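Local coordinates for RimK-related lysine biosynthesis protein (Thermococcus kodakarensis, PDB 5K2M) that probably joins an amino acid to a carrier or substrate carboxylate at the cost of ATP, as a magnesium-dependent ATP-grasp ligase of lysine biosynthesis, at residues I185-Y188 and T194-A197. Residues are numbered along the deposited sequence; the frame is centred on the assembly and turned at random.
With ADP (adenosine-5'-diphosphate), chain O.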
ATOM      1  N   ILE A 185     -56.204  13.486 -25.094  1.00 41.62           N
ATOM      2  CA  ILE A 185     -56.600  13.120 -26.453  1.00 41.92           C
ATOM      3  C   ILE A 185     -57.037  11.663 -26.515  1.00 43.54           C
ATOM      4  O   ILE A 185     -56.666  10.859 -25.653  1.00 41.93           O
ATOM      5  CB  ILE A 185     -55.444  13.278 -27.457  1.00 41.77           C
ATOM      6  CG1 ILE A 185     -54.223  12.432 -27.030  1.00 41.32           C
ATOM      7  CG2 ILE A 185     -55.054  14.737 -27.582  1.00 42.27           C
ATOM      8  CD1 ILE A 185     -53.177  12.251 -28.114  1.00 40.91           C
ATOM      9  N   TYR A 186     -57.837  11.336 -27.526  1.00 44.30           N
ATOM     10  CA  TYR A 186     -58.013   9.961 -27.930  1.00 46.97           C
ATOM     11  C   TYR A 186     -56.919   9.676 -28.960  1.00 48.36           C
ATOM     12  O   TYR A 186     -56.522  10.580 -29.698  1.00 49.28           O
ATOM     13  CB  TYR A 186     -59.395   9.728 -28.539  1.00 48.68           C
ATOM     14  CG  TYR A 186     -60.548   9.956 -27.578  1.00 49.34           C
ATOM     15  CD1 TYR A 186     -60.797   9.066 -26.541  1.00 49.03           C
ATOM     16  CD2 TYR A 186     -61.401  11.057 -27.720  1.00 49.65           C
ATOM     17  CE1 TYR A 186     -61.850   9.277 -25.659  1.00 50.14           C
ATOM     18  CE2 TYR A 186     -62.450  11.276 -26.844  1.00 50.13           C
ATOM     19  CZ  TYR A 186     -62.671  10.381 -25.821  1.00 50.88           C
ATOM     20  OH  TYR A 186     -63.707  10.586 -24.953  1.00 54.66           O
ATOM     21  N   ARG A 187     -56.413   8.445 -28.972  1.00 47.56           N
ATOM     22  CA  ARG A 187     -55.560   7.946 -30.045  1.00 47.08           C
ATOM     23  C   ARG A 187     -56.309   6.824 -30.766  1.00 47.62           C
ATOM     24  O   ARG A 187     -56.453   5.731 -30.221  1.00 47.26           O
ATOM     25  CB  ARG A 187     -54.232   7.425 -29.488  1.00 47.69           C
ATOM     26  CG  ARG A 187     -53.358   8.486 -28.830  1.00 48.51           C
ATOM     27  CD  ARG A 187     -52.034   7.925 -28.339  1.00 48.20           C
ATOM     28  NE  ARG A 187     -52.200   7.006 -27.213  1.00 48.05           N
ATOM     29  CZ  ARG A 187     -51.220   6.609 -26.396  1.00 47.16           C
ATOM     30  NH1 ARG A 187     -49.971   7.039 -26.544  1.00 47.27           N
ATOM     31  NH2 ARG A 187     -51.499   5.785 -25.400  1.00 47.37           N
ATOM     32  N   TYR A 188     -56.798   7.111 -31.976  1.00 47.42           N
ATOM     33  CA  TYR A 188     -57.585   6.166 -32.776  1.00 47.92           C
ATOM     34  C   TYR A 188     -56.699   5.313 -33.682  1.00 48.66           C
ATOM     35  O   TYR A 188     -55.724   5.799 -34.249  1.00 46.26           O
ATOM     36  CB  TYR A 188     -58.600   6.914 -33.666  1.00 49.08           C
ATOM     37  CG  TYR A 188     -59.807   7.475 -32.936  1.00 49.07           C
ATOM     38  CD1 TYR A 188     -60.929   6.689 -32.702  1.00 49.03           C
ATOM     39  CD2 TYR A 188     -59.826   8.794 -32.482  1.00 49.50           C
ATOM     40  CE1 TYR A 188     -62.035   7.194 -32.033  1.00 50.04           C
ATOM     41  CE2 TYR A 188     -60.927   9.307 -31.810  1.00 49.73           C
ATOM     42  CZ  TYR A 188     -62.029   8.501 -31.594  1.00 50.53           C
ATOM     43  OH  TYR A 188     -63.125   8.996 -30.937  1.00 52.87           O
ATOM     44  N   THR A 194     -52.385   1.511 -30.478  1.00 45.07           N
ATOM     45  CA  THR A 194     -52.812   2.847 -30.916  1.00 46.48           C
ATOM     46  C   THR A 194     -51.756   3.958 -30.864  1.00 46.89           C
ATOM     47  O   THR A 194     -52.096   5.104 -31.110  1.00 48.83           O
ATOM     48  CB  THR A 194     -53.976   3.350 -30.031  1.00 47.16           C
ATOM     49  OG1 THR A 194     -53.550   3.364 -28.663  1.00 45.10           O
ATOM     50  CG2 THR A 194     -55.198   2.465 -30.173  1.00 47.07           C
ATOM     51  N   ASN A 195     -50.499   3.663 -30.541  1.00 48.89           N
ATOM     52  CA  ASN A 195     -49.514   4.749 -30.342  1.00 48.89           C
ATOM     53  C   ASN A 195     -49.483   5.626 -31.598  1.00 49.88           C
ATOM     54  O   ASN A 195     -49.560   5.099 -32.716  1.00 49.23           O
ATOM     55  CB  ASN A 195     -48.083   4.240 -30.107  1.00 48.64           C
ATOM     56  CG  ASN A 195     -47.916   3.427 -28.834  1.00 48.68           C
ATOM     57  OD1 ASN A 195     -47.312   3.876 -27.843  1.00 48.77           O
ATOM     58  ND2 ASN A 195     -48.369   2.206 -28.878  1.00 46.42           N
ATOM     59  N   THR A 196     -49.348   6.943 -31.421  1.00 48.82           N
ATOM     60  CA  THR A 196     -49.146   7.851 -32.556  1.00 50.15           C
ATOM     61  C   THR A 196     -47.821   7.539 -33.265  1.00 50.80           C
ATOM     62  O   THR A 196     -47.711   7.719 -34.475  1.00 52.02           O
ATOM     63  CB  THR A 196     -49.147   9.332 -32.141  1.00 49.99           C
ATOM     64  OG1 THR A 196     -48.090   9.565 -31.205  1.00 47.67           O
ATOM     65  CG2 THR A 196     -50.484   9.724 -31.507  1.00 51.60           C
ATOM     66  N   ALA A 197     -46.826   7.056 -32.516  1.00 48.19           N
ATOM     67  CA  ALA A 197     -45.577   6.583 -33.115  1.00 49.08           C
ATOM     68  C   ALA A 197     -45.800   5.451 -34.129  1.00 51.08           C
ATOM     69  O   ALA A 197     -44.945   5.223 -34.982  1.00 49.27           O
ATOM     70  CB  ALA A 197     -44.596   6.123 -32.037  1.00 48.51           C
TER
HETATM   71  PB  ADP O 301     -45.816   1.593 -24.735  1.00 39.40           P
HETATM   72  O1B ADP O 301     -46.756   2.618 -25.307  1.00 38.60           O
HETATM   73  O2B ADP O 301     -45.011   0.844 -25.770  1.00 35.17           O
HETATM   74  O3B ADP O 301     -44.939   2.076 -23.607  1.00 37.34           O
HETATM   75  PA  ADP O 301     -48.330   0.492 -23.813  1.00 36.71           P
HETATM   76  O1A ADP O 301     -48.816   1.920 -23.664  1.00 38.17           O
HETATM   77  O2A ADP O 301     -48.628  -0.418 -22.665  1.00 32.63           O
HETATM   78  O3A ADP O 301     -46.756   0.425 -24.122  1.00 36.49           O
HETATM   79  O5' ADP O 301     -48.965  -0.153 -25.136  1.00 33.36           O
HETATM   80  C5' ADP O 301     -49.025   0.559 -26.351  1.00 32.34           C
HETATM   81  C4' ADP O 301     -50.445   0.536 -26.892  1.00 33.10           C
HETATM   82  O4' ADP O 301     -50.845  -0.820 -27.122  1.00 31.75           O
HETATM   83  C3' ADP O 301     -51.494   1.145 -25.976  1.00 32.87           C
HETATM   84  O3' ADP O 301     -51.645   2.556 -26.200  1.00 32.72           O
HETATM   85  C2' ADP O 301     -52.731   0.361 -26.371  1.00 31.13           C
HETATM   86  O2' ADP O 301     -53.347   0.889 -27.544  1.00 30.90           O
HETATM   87  C1' ADP O 301     -52.200  -1.006 -26.730  1.00 31.29           C
HETATM   88  N9  ADP O 301     -52.250  -1.895 -25.561  1.00 31.00           N
HETATM   89  C8  ADP O 301     -51.270  -2.079 -24.651  1.00 31.58           C
HETATM   90  N7  ADP O 301     -51.640  -2.945 -23.692  1.00 31.45           N
HETATM   91  C5  ADP O 301     -52.899  -3.317 -23.986  1.00 30.78           C
HETATM   92  C6  ADP O 301     -53.885  -4.226 -23.403  1.00 29.16           C
HETATM   93  N6  ADP O 301     -53.599  -4.914 -22.277  1.00 28.90           N
HETATM   94  N1  ADP O 301     -55.074  -4.336 -24.029  1.00 28.90           N
HETATM   95  C2  ADP O 301     -55.371  -3.656 -25.145  1.00 29.36           C
HETATM   96  N3  ADP O 301     -54.527  -2.813 -25.738  1.00 29.48           N
HETATM   97  C4  ADP O 301     -53.299  -2.615 -25.214  1.00 30.68           C
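Arg187 and Thr194 meet where their backbones come closest: Arg187 O sits 3.4 Å from Thr194 CB, and in return Arg187 CB packs 3.5 Å from Thr194 O. No hydrogen bond joins the two segments; this dense part holds by van der Waals contact. From there the arginine chain runs across both threonines at about a right angle, bends at chi3 (-68°), and brings its guanidinium over Asn195 CA. One salt bridge to Asp171 and a hydrogen bond to Asp229 hold NH2, which also lies 3.3 Å from ADP O3'. In this ATP-grasp domain, the loop that follows strand 180-188 folds back against the strand's end and meets the ribose of ADP. Thr194 N donates to ADP O2' (3.1 Å), and ADP O2' in turn donates to Thr194 OG1 (2.7 Å), while Asp171 also bonds OG1. With an alanine at Arg187, Asp171 and Asp229 would probably both lose their partner in NH2, and a gap would open beside Thr194 and Thr196. Packing is looser toward partly exposed Thr196, whose CG2 lies 4.0 Å from Arg187 CD and whose OG1 turns instead to a modified side chain of another protein's chain.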